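Side-chain contacts in probable CoA-transferase alpha subunit (Rhodococcus jostii, PDB 6COJ), which probably acts on coenzyme A thioesters as the alpha subunit of a CoA-transferase-family enzyme, and here holds a bicyclic CoA thioester ligand: residues D25-L30 against V51-R56; V120-E125 against P132-R137; D143-R146 against E151-T154; G251-L256 against E265-H270; R269-S274 against Q282-T287. The protein carries 1 engineered substitution. All coordinates share one frame; numbering follows the deposited sequence.

The five contacts fall into two groups on the chain. Contacts 2 and 3, centres about 13 Å apart, pack helices against the outer strands, within this chain, of one three-stranded antiparallel sheet, and both touch the second subunit. Neither touches the bound CoA thioester, from which the side chains of I136 and V144 both lie about 11 Å. Contacts 4 and 5, centres about 12 Å apart, share helix 265-274 and its residues R269 and H270, and the rings of F267 and F284 meet between them. Contact 1 joins this second group through a hydrogen bond from R52 NH1 to H253 O of contact 4 (2.9 Å), but its centre is about 29 Å from that of contact 2.

Contact 1: D25-L30 against V51-R56; sequences DAVGEL and VRALLR
V27 lays both methyls on the A53-L54 step of helix 48-56, and this small patch is the tight part of the contact. Its CG2 comes within 3.6 Å of A53 CB and 3.8 Å of L54 N, between a methyl and the helix backbone. CG1 stands anti to the backbone N of V27 (chi1 172°), which turns it to L54 CD2 at 4.0 Å. The same CD2 takes L30 CD1 at 4.1 Å, the two leucine side chains crossing at about a right angle. L54 thus offers one branch to two partners. The solvent side belongs to D25, G28 and E29, exposed residues of the first segment that add nothing to the packing. R56, partly exposed, folds its guanidinium back over its own helix, with A53 CA 3.5 Å off one face, toward the rim of the group, and its NH2 forms a salt bridge to D24. Inward, L30 touches A179 of strand 177-184 and F214 of strand 213-217, while L54 reaches L181, which places helices 23-28 and 48-56 together against the parallel sheet. The side chains that meet are buried and touch carbon to carbon, with V27 also against backbone atoms, so the attraction here is dispersion and the exclusion of water; charged groups take no part in the contact itself.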
# COMPACT_ATOMS: atom_id res chain seq x y z
N ASP A 25 0.03 26.29 19.61
CA ASP A 25 -0.31 26.83 18.29
C ASP A 25 -1.05 25.79 17.46
O ASP A 25 -2.06 26.09 16.81
CB ASP A 25 0.97 27.19 17.52
CG ASP A 25 1.62 28.48 17.98
OD1 ASP A 25 0.95 29.32 18.61
OD2 ASP A 25 2.82 28.65 17.67
N ALA A 26 -0.53 24.56 17.43
CA ALA A 26 -1.14 23.52 16.61
C ALA A 26 -2.56 23.22 17.07
O ALA A 26 -3.49 23.15 16.25
CB ALA A 26 -0.28 22.26 16.64
N VAL A 27 -2.76 23.09 18.38
CA VAL A 27 -4.11 22.86 18.90
C VAL A 27 -5.00 24.07 18.66
O VAL A 27 -6.22 23.93 18.48
CB VAL A 27 -4.03 22.40 20.37
CG1 VAL A 27 -5.43 22.33 21.01
CG2 VAL A 27 -3.33 21.05 20.42
N GLY A 28 -4.40 25.27 18.59
CA GLY A 28 -5.14 26.47 18.25
C GLY A 28 -5.74 26.46 16.85
O GLY A 28 -6.63 27.27 16.57
N GLU A 29 -5.26 25.59 15.97
CA GLU A 29 -5.83 25.40 14.65
C GLU A 29 -6.98 24.41 14.64
O GLU A 29 -7.66 24.28 13.61
CB GLU A 29 -4.75 24.90 13.67
CG GLU A 29 -3.67 25.91 13.36
CD GLU A 29 -4.23 27.23 12.88
OE1 GLU A 29 -4.05 28.25 13.58
OE2 GLU A 29 -4.88 27.24 11.82
N LEU A 30 -7.19 23.68 15.73
CA LEU A 30 -8.28 22.73 15.84
C LEU A 30 -9.52 23.42 16.39
O LEU A 30 -9.45 24.50 16.99
CB LEU A 30 -7.88 21.56 16.74
CG LEU A 30 -6.56 20.89 16.35
CD1 LEU A 30 -6.23 19.81 17.37
CD2 LEU A 30 -6.63 20.30 14.93
N VAL A 51 -1.71 15.50 22.46
CA VAL A 51 -2.91 15.14 23.23
C VAL A 51 -2.98 15.94 24.53
O VAL A 51 -4.05 16.43 24.92
CB VAL A 51 -2.98 13.62 23.47
CG1 VAL A 51 -4.09 13.29 24.48
CG2 VAL A 51 -3.21 12.89 22.16
N ARG A 52 -1.85 16.08 25.23
CA ARG A 52 -1.84 16.91 26.44
C ARG A 52 -2.17 18.37 26.12
O ARG A 52 -2.84 19.04 26.91
CB ARG A 52 -0.49 16.80 27.16
CG ARG A 52 -0.29 15.46 27.89
CD ARG A 52 1.03 15.37 28.64
NE ARG A 52 2.19 15.23 27.77
CZ ARG A 52 2.68 14.06 27.35
NH1 ARG A 52 2.09 12.91 27.70
NH2 ARG A 52 3.76 14.05 26.57
N ALA A 53 -1.74 18.86 24.96
CA ALA A 53 -2.10 20.22 24.56
C ALA A 53 -3.60 20.33 24.28
O ALA A 53 -4.22 21.35 24.61
CB ALA A 53 -1.27 20.67 23.35
N LEU A 54 -4.19 19.28 23.70
CA LEU A 54 -5.65 19.24 23.56
C LEU A 54 -6.34 19.33 24.92
O LEU A 54 -7.34 20.04 25.07
CB LEU A 54 -6.07 17.97 22.84
CG LEU A 54 -6.40 18.12 21.36
CD1 LEU A 54 -6.64 16.76 20.71
CD2 LEU A 54 -7.61 19.02 21.18
N LEU A 55 -5.83 18.59 25.92
CA LEU A 55 -6.43 18.61 27.25
C LEU A 55 -6.38 20.00 27.87
O LEU A 55 -7.31 20.41 28.57
CB LEU A 55 -5.74 17.59 28.16
CG LEU A 55 -6.50 16.28 28.38
CD1 LEU A 55 -6.84 15.62 27.06
CD2 LEU A 55 -5.73 15.33 29.29
N ARG A 56 -5.29 20.73 27.63
CA ARG A 56 -5.17 22.08 28.17
C ARG A 56 -6.16 23.03 27.50
O ARG A 56 -6.55 24.03 28.11
CB ARG A 56 -3.75 22.60 27.95
CG ARG A 56 -2.70 21.92 28.80
CD ARG A 56 -1.40 22.72 28.81
NE ARG A 56 -0.80 22.86 27.50
CZ ARG A 56 0.04 21.97 26.97
NH1 ARG A 56 0.36 20.87 27.64
NH2 ARG A 56 0.56 22.18 25.77

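Contact 2: V120-E125 against P132-R137; sequences VKCGLE and PFLPIR
C122 faces strand 133-136 with both of its side-chain atoms. Its SG lies 3.6 Å from L134 CB, and its CB meets I136 CD1 at 3.8 Å. The sulfur is anti to the backbone N (chi1 -179°), which sends it toward the strand, against L134 CB and near I136 CB; L134 and I136 are the two strand residues whose side chains point toward the helix. Farther along its side chain, L134 CD1 passes the backbone of C122, 3.7 Å from its O, and ends 3.9 Å from E125 CB. I136 sends its long branch to C122, leaving CD1 4.1 Å from the sulfur as well. What positions these side chains is the alternation of the strand, with P135 directed away between L134 and I136, and the roughly antiparallel run of the two elements, whose segment axes make 149° and approach to 7.7 Å. On the far side of the strand P135 packs on P135 of the second subunit, and L134 touches that same proline. Strand 133-136 is an outer strand within this chain, joined by backbone hydrogen bonds of L134 and I136 to M172 and I170 of strand 168-173. Helix 117-128, which begins at the ligand-pocket residue A117, packs against this sheet, touching M172 through C122, and is backed by helix 203-208, on which V120, K121 and L124 rest.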
# COMPACT_ATOMS: atom_id res chain seq x y z
N VAL A 120 -9.90 0.08 9.67
CA VAL A 120 -9.32 1.41 9.86
C VAL A 120 -8.38 1.74 8.72
O VAL A 120 -8.49 2.79 8.07
CB VAL A 120 -8.63 1.52 11.23
CG1 VAL A 120 -8.03 2.91 11.37
CG2 VAL A 120 -9.62 1.28 12.37
N LYS A 121 -7.41 0.86 8.47
CA LYS A 121 -6.48 1.06 7.36
C LYS A 121 -7.24 1.27 6.06
O LYS A 121 -6.94 2.19 5.29
CB LYS A 121 -5.56 -0.16 7.26
CG LYS A 121 -4.61 -0.12 6.07
CD LYS A 121 -3.90 -1.46 5.90
CE LYS A 121 -3.00 -1.42 4.67
NZ LYS A 121 -2.20 -2.65 4.48
N CYS A 122 -8.24 0.43 5.81
CA CYS A 122 -9.01 0.52 4.58
C CYS A 122 -9.71 1.87 4.46
O CYS A 122 -9.65 2.52 3.40
CB CYS A 122 -10.02 -0.63 4.59
SG CYS A 122 -11.09 -0.73 3.16
N GLY A 123 -10.37 2.31 5.53
CA GLY A 123 -11.07 3.59 5.48
C GLY A 123 -10.13 4.77 5.27
O GLY A 123 -10.47 5.73 4.57
N LEU A 124 -8.95 4.71 5.88
CA LEU A 124 -7.97 5.78 5.67
C LEU A 124 -7.45 5.76 4.24
O LEU A 124 -7.27 6.81 3.63
CB LEU A 124 -6.81 5.65 6.66
CG LEU A 124 -7.16 5.87 8.13
CD1 LEU A 124 -5.96 5.50 8.99
CD2 LEU A 124 -7.54 7.33 8.38
N GLU A 125 -7.23 4.56 3.69
CA GLU A 125 -6.81 4.45 2.30
C GLU A 125 -7.86 5.02 1.35
O GLU A 125 -7.53 5.66 0.34
CB GLU A 125 -6.50 2.99 1.96
CG GLU A 125 -5.15 2.52 2.48
CD GLU A 125 -4.93 1.02 2.29
OE1 GLU A 125 -5.93 0.28 2.16
OE2 GLU A 125 -3.76 0.60 2.27
N PRO A 132 -15.09 7.20 -2.16
CA PRO A 132 -16.15 7.15 -1.14
C PRO A 132 -16.15 5.87 -0.33
O PRO A 132 -16.71 5.86 0.78
CB PRO A 132 -17.44 7.29 -1.96
CG PRO A 132 -17.05 6.80 -3.35
CD PRO A 132 -15.61 7.18 -3.54
N PHE A 133 -15.57 4.80 -0.84
CA PHE A 133 -15.51 3.53 -0.13
C PHE A 133 -14.40 2.69 -0.75
O PHE A 133 -13.95 2.95 -1.87
CB PHE A 133 -16.83 2.77 -0.24
CG PHE A 133 -17.04 2.14 -1.61
CD1 PHE A 133 -17.52 2.90 -2.66
CD2 PHE A 133 -16.72 0.81 -1.84
CE1 PHE A 133 -17.68 2.35 -3.92
CE2 PHE A 133 -16.88 0.26 -3.09
CZ PHE A 133 -17.36 1.02 -4.14
N LEU A 134 -14.01 1.66 -0.01
CA LEU A 134 -13.27 0.54 -0.57
C LEU A 134 -13.91 -0.74 -0.06
O LEU A 134 -14.36 -0.79 1.09
CB LEU A 134 -11.78 0.56 -0.16
CG LEU A 134 -10.89 1.60 -0.86
CD1 LEU A 134 -9.53 1.71 -0.18
CD2 LEU A 134 -10.73 1.24 -2.35
N PRO A 135 -13.99 -1.78 -0.88
CA PRO A 135 -14.59 -3.04 -0.44
C PRO A 135 -13.61 -3.80 0.43
O PRO A 135 -12.39 -3.73 0.23
CB PRO A 135 -14.82 -3.80 -1.75
CG PRO A 135 -13.70 -3.29 -2.65
CD PRO A 135 -13.55 -1.84 -2.29
N ILE A 136 -14.15 -4.56 1.37
CA ILE A 136 -13.32 -5.36 2.27
C ILE A 136 -14.18 -6.50 2.81
O ILE A 136 -15.39 -6.37 2.94
CB ILE A 136 -12.72 -4.48 3.40
CG1 ILE A 136 -11.68 -5.25 4.22
CG2 ILE A 136 -13.81 -3.95 4.33
CD1 ILE A 136 -10.76 -4.36 5.09
N ARG A 137 -13.53 -7.63 3.07
CA ARG A 137 -14.24 -8.78 3.63
C ARG A 137 -14.47 -8.60 5.13
O ARG A 137 -15.55 -8.91 5.64
CB ARG A 137 -13.44 -10.05 3.37
CG ARG A 137 -14.21 -11.32 3.61
CD ARG A 137 -13.44 -12.56 3.15
NE ARG A 137 -12.51 -12.23 2.09
CZ ARG A 137 -12.77 -12.46 0.81
NH1 ARG A 137 -11.88 -12.13 -0.12
NH2 ARG A 137 -13.94 -12.99 0.48

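Contact 3: D143-R146 against E151-T154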
# COMPACT_ATOMS: atom_id res chain seq x y z
N ASP A 143 -20.51 -8.45 14.61
CA ASP A 143 -21.25 -7.35 15.21
C ASP A 143 -20.69 -5.98 14.84
O ASP A 143 -21.26 -4.97 15.25
CB ASP A 143 -21.38 -7.53 16.72
CG ASP A 143 -22.64 -8.26 17.10
OD1 ASP A 143 -23.59 -8.24 16.28
OD2 ASP A 143 -22.69 -8.84 18.20
N VAL A 144 -19.63 -5.91 14.03
CA VAL A 144 -19.30 -4.64 13.41
C VAL A 144 -20.53 -4.05 12.70
O VAL A 144 -20.78 -2.84 12.76
CB VAL A 144 -18.10 -4.79 12.46
CG1 VAL A 144 -17.84 -3.48 11.73
CG2 VAL A 144 -16.87 -5.21 13.25
N ARG A 145 -21.34 -4.92 12.07
CA ARG A 145 -22.56 -4.44 11.40
C ARG A 145 -23.48 -3.72 12.37
O ARG A 145 -24.09 -2.70 12.02
CB ARG A 145 -23.31 -5.61 10.76
CG ARG A 145 -22.50 -6.40 9.74
CD ARG A 145 -21.99 -5.52 8.61
NE ARG A 145 -23.03 -4.77 7.91
CZ ARG A 145 -23.76 -5.26 6.92
NH1 ARG A 145 -23.58 -6.51 6.50
NH2 ARG A 145 -24.69 -4.51 6.33
N ARG A 146 -23.63 -4.25 13.57
CA ARG A 146 -24.52 -3.65 14.57
C ARG A 146 -23.96 -2.40 15.22
O ARG A 146 -24.70 -1.55 15.56
CB ARG A 146 -24.86 -4.63 15.65
CG ARG A 146 -25.66 -5.80 15.19
CD ARG A 146 -26.71 -6.19 16.21
NE ARG A 146 -26.32 -6.57 17.58
CZ ARG A 146 -26.64 -5.85 18.66
NH1 ARG A 146 -26.33 -6.30 19.86
NH2 ARG A 146 -27.24 -4.65 18.56
N GLU A 151 -24.93 3.18 8.78
CA GLU A 151 -23.71 3.89 8.39
C GLU A 151 -22.73 2.98 7.65
O GLU A 151 -21.84 3.48 6.96
CB GLU A 151 -23.04 4.53 9.61
CG GLU A 151 -21.95 5.54 9.26
CD GLU A 151 -21.30 6.21 10.45
OE1 GLU A 151 -21.91 6.25 11.55
OE2 GLU A 151 -20.17 6.70 10.28
N LEU A 152 -22.87 1.66 7.80
CA LEU A 152 -22.00 0.69 7.14
C LEU A 152 -22.87 -0.16 6.23
O LEU A 152 -23.70 -0.94 6.71
CB LEU A 152 -21.27 -0.18 8.16
CG LEU A 152 -20.19 -1.11 7.60
CD1 LEU A 152 -19.05 -0.30 7.00
CD2 LEU A 152 -19.69 -2.03 8.69
N ARG A 153 -22.68 -0.01 4.92
CA ARG A 153 -23.44 -0.72 3.90
C ARG A 153 -22.53 -1.69 3.16
O ARG A 153 -21.30 -1.64 3.27
CB ARG A 153 -24.08 0.28 2.93
CG ARG A 153 -25.10 1.20 3.61
CD ARG A 153 -25.55 2.34 2.72
NE ARG A 153 -26.58 3.12 3.42
CZ ARG A 153 -27.09 4.27 2.99
NH1 ARG A 153 -26.67 4.82 1.86
NH2 ARG A 153 -28.02 4.89 3.71
N THR A 154 -23.15 -2.58 2.39
CA THR A 154 -22.40 -3.51 1.55
C THR A 154 -22.33 -3.01 0.12
O THR A 154 -23.02 -2.07 -0.28
CB THR A 154 -23.01 -4.90 1.58
OG1 THR A 154 -24.37 -4.84 1.10
CG2 THR A 154 -23.00 -5.46 2.99
O HOH W 1 -26.36 -1.80 6.20
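R145 and L152 give up nearly equal areas to each other's segment, with T154 a smaller third. The arginine starts from a helix and bends at both middle torsions (chi2 -58°, chi3 -56°), a curl that carries its guanidinium over the L152-T154 backbone. On the way its CD passes L152 CD2 at 4.2 Å, the two side chains crossing at about a right angle. Beyond CD the charged end meets the backbone: NH2 stands 3.7 Å from L152 O, too far for a direct bond, and a water closes the gap. That water lies at the edge of the guanidinium, in its plane, accepting from R145 NH2 at 3.2 Å and donating to L152 O at 2.8 Å. T154 brings only its methyl, CG2, to the group, 3.7 Å from NH1 and approaching obliquely. L152 CD2 also rests on V144 CG1 at 3.8 Å, an apolar patch beside the arginine chain. With an alanine in place of R145 the bridging water would probably lose its donor from the helix, and the T154 methyl and L152 CD2 would be left with a gap beside them. Outside the segments, L152 and V144 both touch M119 of helix 117-128, while R145 and L152 touch I170 of strand 168-173. L152 also packs on Y159 of the second subunit. The whole is a short helix-to-strand connection, in which helix 144-148 folds back on the strand that follows it, an outer strand, within this chain, of a three-stranded antiparallel sheet.

Contact 4: G251-L256 against E265-H270; sequences GAHFTL and EKFQRH
The H253-F254 peptide bond is cis, though neither residue is proline, and the turn brings F254 to helix 265-274 with its CA 6.2 Å from that of Q268. H253 thereby lies over F254, whose CB stands 3.5 Å off one face of the imidazole, toward its rim. F254 CG sits between its backbone N and carbonyl carbon (chi1 43°), which directs the ring at the helix, where it divides its rim between two residues. Its CD2 meets F267 CD2 at 3.5 Å, approaching that ring at its edge, near its plane, with the planes at 54°. On the other side, CE1 and CD1 face the amide of Q268, whose OE1 comes in at the ring edge, 3.5 Å from CE1; the ring and amide planes are nearly perpendicular, at 85°. H253, F254 and F267 form an aromatic cluster, closed by H253 CE1 at 3.7 Å from F267 CD2. A serine in place of F254 would probably open a gap beside F267 and leave the chain of Q268 without its flat neighbour. The amide is fixed from outside by S43 OG at OE1 and L91 O at NE2. H253 is likewise fixed at both nitrogens, by Y296 OH at ND1 and D264 OD2 at NE2. Within the loop, T255 OG1 and N both reach A252 O from the same face of its plane, OG1 at 2.7 Å.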
# COMPACT_ATOMS: atom_id res chain seq x y z
N GLY A 251 8.08 13.54 23.07
CA GLY A 251 6.70 13.92 22.80
C GLY A 251 5.75 12.75 22.62
O GLY A 251 4.55 12.99 22.45
N ALA A 252 6.26 11.52 22.63
CA ALA A 252 5.41 10.34 22.65
C ALA A 252 5.25 9.75 24.05
O ALA A 252 4.42 8.85 24.23
CB ALA A 252 5.92 9.28 21.68
N HIS A 253 5.99 10.24 25.04
CA HIS A 253 5.89 9.70 26.39
C HIS A 253 4.44 9.78 26.86
O HIS A 253 3.83 10.83 26.73
CB HIS A 253 6.79 10.50 27.34
CG HIS A 253 6.84 9.93 28.72
ND1 HIS A 253 5.89 10.21 29.68
CD2 HIS A 253 7.73 9.09 29.31
CE1 HIS A 253 6.18 9.56 30.79
NE2 HIS A 253 7.29 8.87 30.59
N PHE A 254 3.87 8.71 27.44
CA PHE A 254 4.57 7.52 27.92
C PHE A 254 4.50 6.30 27.00
O PHE A 254 4.74 5.18 27.46
CB PHE A 254 4.02 7.14 29.31
CG PHE A 254 2.52 7.21 29.41
CD1 PHE A 254 1.72 6.13 29.02
CD2 PHE A 254 1.89 8.35 29.90
CE1 PHE A 254 0.33 6.20 29.13
CE2 PHE A 254 0.51 8.43 30.01
CZ PHE A 254 -0.27 7.35 29.62
N THR A 255 4.19 6.50 25.72
CA THR A 255 4.22 5.38 24.78
C THR A 255 5.63 5.20 24.22
O THR A 255 6.50 6.06 24.38
CB THR A 255 3.20 5.60 23.66
OG1 THR A 255 3.58 6.70 22.81
CG2 THR A 255 1.83 5.88 24.27
N LEU A 256 5.87 4.07 23.57
CA LEU A 256 7.19 3.84 22.98
C LEU A 256 7.37 4.68 21.71
O LEU A 256 6.41 5.23 21.15
CB LEU A 256 7.44 2.35 22.72
CG LEU A 256 6.51 1.53 21.83
CD1 LEU A 256 6.67 1.88 20.35
CD2 LEU A 256 6.75 0.04 22.04
N GLU A 265 6.99 1.94 31.17
CA GLU A 265 6.02 0.99 31.70
C GLU A 265 5.57 1.38 33.10
O GLU A 265 4.37 1.31 33.41
CB GLU A 265 6.62 -0.42 31.70
CG GLU A 265 7.02 -0.96 30.32
CD GLU A 265 5.83 -1.41 29.50
OE1 GLU A 265 6.03 -1.80 28.33
OE2 GLU A 265 4.70 -1.38 30.02
N LYS A 266 6.51 1.79 33.95
CA LYS A 266 6.16 2.18 35.31
C LYS A 266 5.22 3.38 35.31
O LYS A 266 4.26 3.42 36.10
CB LYS A 266 7.43 2.48 36.11
CG LYS A 266 8.17 1.23 36.62
CD LYS A 266 9.17 0.69 35.61
CE LYS A 266 9.24 -0.83 35.63
NZ LYS A 266 9.99 -1.42 34.49
N PHE A 267 5.46 4.36 34.43
CA PHE A 267 4.58 5.52 34.42
C PHE A 267 3.22 5.19 33.84
O PHE A 267 2.20 5.71 34.30
CB PHE A 267 5.20 6.71 33.70
CG PHE A 267 4.44 7.99 33.95
CD1 PHE A 267 4.64 8.70 35.12
CD2 PHE A 267 3.49 8.44 33.05
CE1 PHE A 267 3.93 9.85 35.37
CE2 PHE A 267 2.78 9.60 33.30
CZ PHE A 267 2.99 10.30 34.47
N GLN A 268 3.17 4.35 32.80
CA GLN A 268 1.87 3.96 32.28
C GLN A 268 1.04 3.24 33.33
O GLN A 268 -0.16 3.48 33.45
CB GLN A 268 2.00 3.10 31.02
CG GLN A 268 0.64 2.71 30.48
CD GLN A 268 0.72 2.12 29.10
OE1 GLN A 268 0.74 2.85 28.12
NE2 GLN A 268 0.74 0.80 29.03
N ARG A 269 1.68 2.38 34.12
CA ARG A 269 0.98 1.76 35.25
C ARG A 269 0.44 2.80 36.21
O ARG A 269 -0.68 2.67 36.71
CB ARG A 269 1.89 0.77 35.97
CG ARG A 269 2.00 -0.56 35.26
CD ARG A 269 2.66 -1.62 36.12
NE ARG A 269 4.04 -1.31 36.44
CZ ARG A 269 5.08 -1.73 35.72
NH1 ARG A 269 4.89 -2.45 34.63
NH2 ARG A 269 6.31 -1.41 36.10
N HIS A 270 1.22 3.86 36.48
CA HIS A 270 0.76 4.92 37.37
C HIS A 270 -0.43 5.67 36.79
O HIS A 270 -1.39 5.99 37.50
CB HIS A 270 1.91 5.87 37.68
CG HIS A 270 1.55 6.98 38.63
ND1 HIS A 270 1.22 6.75 39.95
CD2 HIS A 270 1.46 8.31 38.44
CE1 HIS A 270 0.95 7.90 40.53
NE2 HIS A 270 1.09 8.87 39.64

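Contact 5: R269-S274 against Q282-T287; sequences RHYAES and QQFVAT
F284 crosses from helix 278-288 to helix 265-274, and the atoms down one side of its ring find neighbours there. CB meets S274 CB at 3.8 Å, and CG stays near the same carbon. CG is anti to the backbone N (chi1 -173°), which points the ring at the 269-274 segment. CD2 then comes within 3.7 Å of S274 OG on one hand and of H270 CD2 on the other, the histidine carbon lying at the edge of the phenyl ring, in its plane. The two rings meet obliquely, planes at 40°, and the two side chains run antiparallel as they pass. Next, CE2 reaches backbone, 3.7 Å from Y271 CA, and at the tip CZ lies 4.0 Å from Y271 CB, near the plane of the tyrosine ring and at its edge. The motif is a pair of consecutive helices, 265-274 and 278-288, joined by a short loop, their segment axes well off antiparallel (134°) and 10.1 Å apart at closest. F284 lies between them, with W281 stacked on its ring and Y288 meeting it as well. S274 is held in place by its own helix. Its OG donates to H270 O at 2.8 Å from above the carbonyl plane, while S274 N reaches that oxygen from the opposite face; OG also lies 3.5 Å off one face of the H270 ring, toward its rim. Y271 is tied at its far end, where OH bonds to D98, and its ring meets that of F254.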
# COMPACT_ATOMS: atom_id res chain seq x y z
N ARG A 269 1.68 2.38 34.12
CA ARG A 269 0.98 1.76 35.25
C ARG A 269 0.44 2.80 36.21
O ARG A 269 -0.68 2.67 36.71
CB ARG A 269 1.89 0.77 35.97
CG ARG A 269 2.00 -0.56 35.26
CD ARG A 269 2.66 -1.62 36.12
NE ARG A 269 4.04 -1.31 36.44
CZ ARG A 269 5.08 -1.73 35.72
NH1 ARG A 269 4.89 -2.45 34.63
NH2 ARG A 269 6.31 -1.41 36.10
N HIS A 270 1.22 3.86 36.48
CA HIS A 270 0.76 4.92 37.37
C HIS A 270 -0.43 5.67 36.79
O HIS A 270 -1.39 5.99 37.50
CB HIS A 270 1.91 5.87 37.68
CG HIS A 270 1.55 6.98 38.63
ND1 HIS A 270 1.22 6.75 39.95
CD2 HIS A 270 1.46 8.31 38.44
CE1 HIS A 270 0.95 7.90 40.53
NE2 HIS A 270 1.09 8.87 39.64
N TYR A 271 -0.39 5.95 35.48
CA TYR A 271 -1.54 6.55 34.81
C TYR A 271 -2.79 5.69 35.00
O TYR A 271 -3.85 6.20 35.39
CB TYR A 271 -1.22 6.74 33.32
CG TYR A 271 -2.43 6.76 32.41
CD1 TYR A 271 -3.24 7.88 32.31
CD2 TYR A 271 -2.77 5.64 31.66
CE1 TYR A 271 -4.36 7.89 31.49
CE2 TYR A 271 -3.89 5.63 30.84
CZ TYR A 271 -4.68 6.76 30.76
OH TYR A 271 -5.79 6.77 29.94
N ALA A 272 -2.67 4.39 34.74
CA ALA A 272 -3.83 3.51 34.80
C ALA A 272 -4.38 3.39 36.22
O ALA A 272 -5.59 3.49 36.44
CB ALA A 272 -3.47 2.13 34.23
N GLU A 273 -3.48 3.21 37.20
CA GLU A 273 -3.93 3.11 38.58
C GLU A 273 -4.48 4.43 39.10
O GLU A 273 -5.33 4.44 39.99
CB GLU A 273 -2.79 2.61 39.48
CG GLU A 273 -2.56 1.11 39.38
CD GLU A 273 -1.10 0.74 39.56
OE1 GLU A 273 -0.31 1.62 39.97
OE2 GLU A 273 -0.75 -0.43 39.30
N SER A 274 -4.02 5.56 38.55
CA SER A 274 -4.55 6.84 39.01
C SER A 274 -5.98 7.08 38.55
O SER A 274 -6.67 7.91 39.15
CB SER A 274 -3.62 7.98 38.58
OG SER A 274 -2.38 7.91 39.27
N GLN A 282 -7.34 13.44 40.56
CA GLN A 282 -7.03 14.84 40.84
C GLN A 282 -5.54 15.04 41.09
O GLN A 282 -4.95 16.03 40.66
CB GLN A 282 -7.82 15.31 42.07
CG GLN A 282 -7.51 16.74 42.54
CD GLN A 282 -6.49 16.80 43.67
OE1 GLN A 282 -6.36 15.86 44.46
NE2 GLN A 282 -5.77 17.92 43.76
N GLN A 283 -4.93 14.09 41.79
CA GLN A 283 -3.51 14.20 42.10
C GLN A 283 -2.67 14.01 40.84
O GLN A 283 -1.69 14.73 40.63
CB GLN A 283 -3.13 13.16 43.15
CG GLN A 283 -1.75 13.37 43.74
CD GLN A 283 -1.54 14.81 44.19
OE1 GLN A 283 -0.78 15.56 43.57
NE2 GLN A 283 -2.22 15.19 45.27
N PHE A 284 -3.04 13.05 40.00
CA PHE A 284 -2.35 12.88 38.73
C PHE A 284 -2.47 14.14 37.88
O PHE A 284 -1.48 14.61 37.31
CB PHE A 284 -2.94 11.68 37.99
CG PHE A 284 -2.19 11.30 36.75
CD1 PHE A 284 -2.51 11.88 35.53
CD2 PHE A 284 -1.19 10.35 36.79
CE1 PHE A 284 -1.82 11.53 34.38
CE2 PHE A 284 -0.49 9.98 35.64
CZ PHE A 284 -0.81 10.58 34.43
N VAL A 285 -3.68 14.70 37.80
CA VAL A 285 -3.89 15.94 37.06
C VAL A 285 -3.05 17.07 37.64
O VAL A 285 -2.38 17.81 36.90
CB VAL A 285 -5.39 16.29 37.04
CG1 VAL A 285 -5.61 17.72 36.59
CG2 VAL A 285 -6.14 15.31 36.13
N ALA A 286 -3.07 17.22 38.96
CA ALA A 286 -2.32 18.30 39.60
C ALA A 286 -0.83 18.19 39.31
O ALA A 286 -0.16 19.19 39.06
CB ALA A 286 -2.57 18.32 41.11
N THR A 287 -0.30 16.96 39.32
CA THR A 287 1.14 16.78 39.17
C THR A 287 1.58 16.82 37.70
O THR A 287 2.63 17.39 37.38
CB THR A 287 1.59 15.47 39.83
OG1 THR A 287 1.30 15.52 41.23
CG2 THR A 287 3.09 15.25 39.63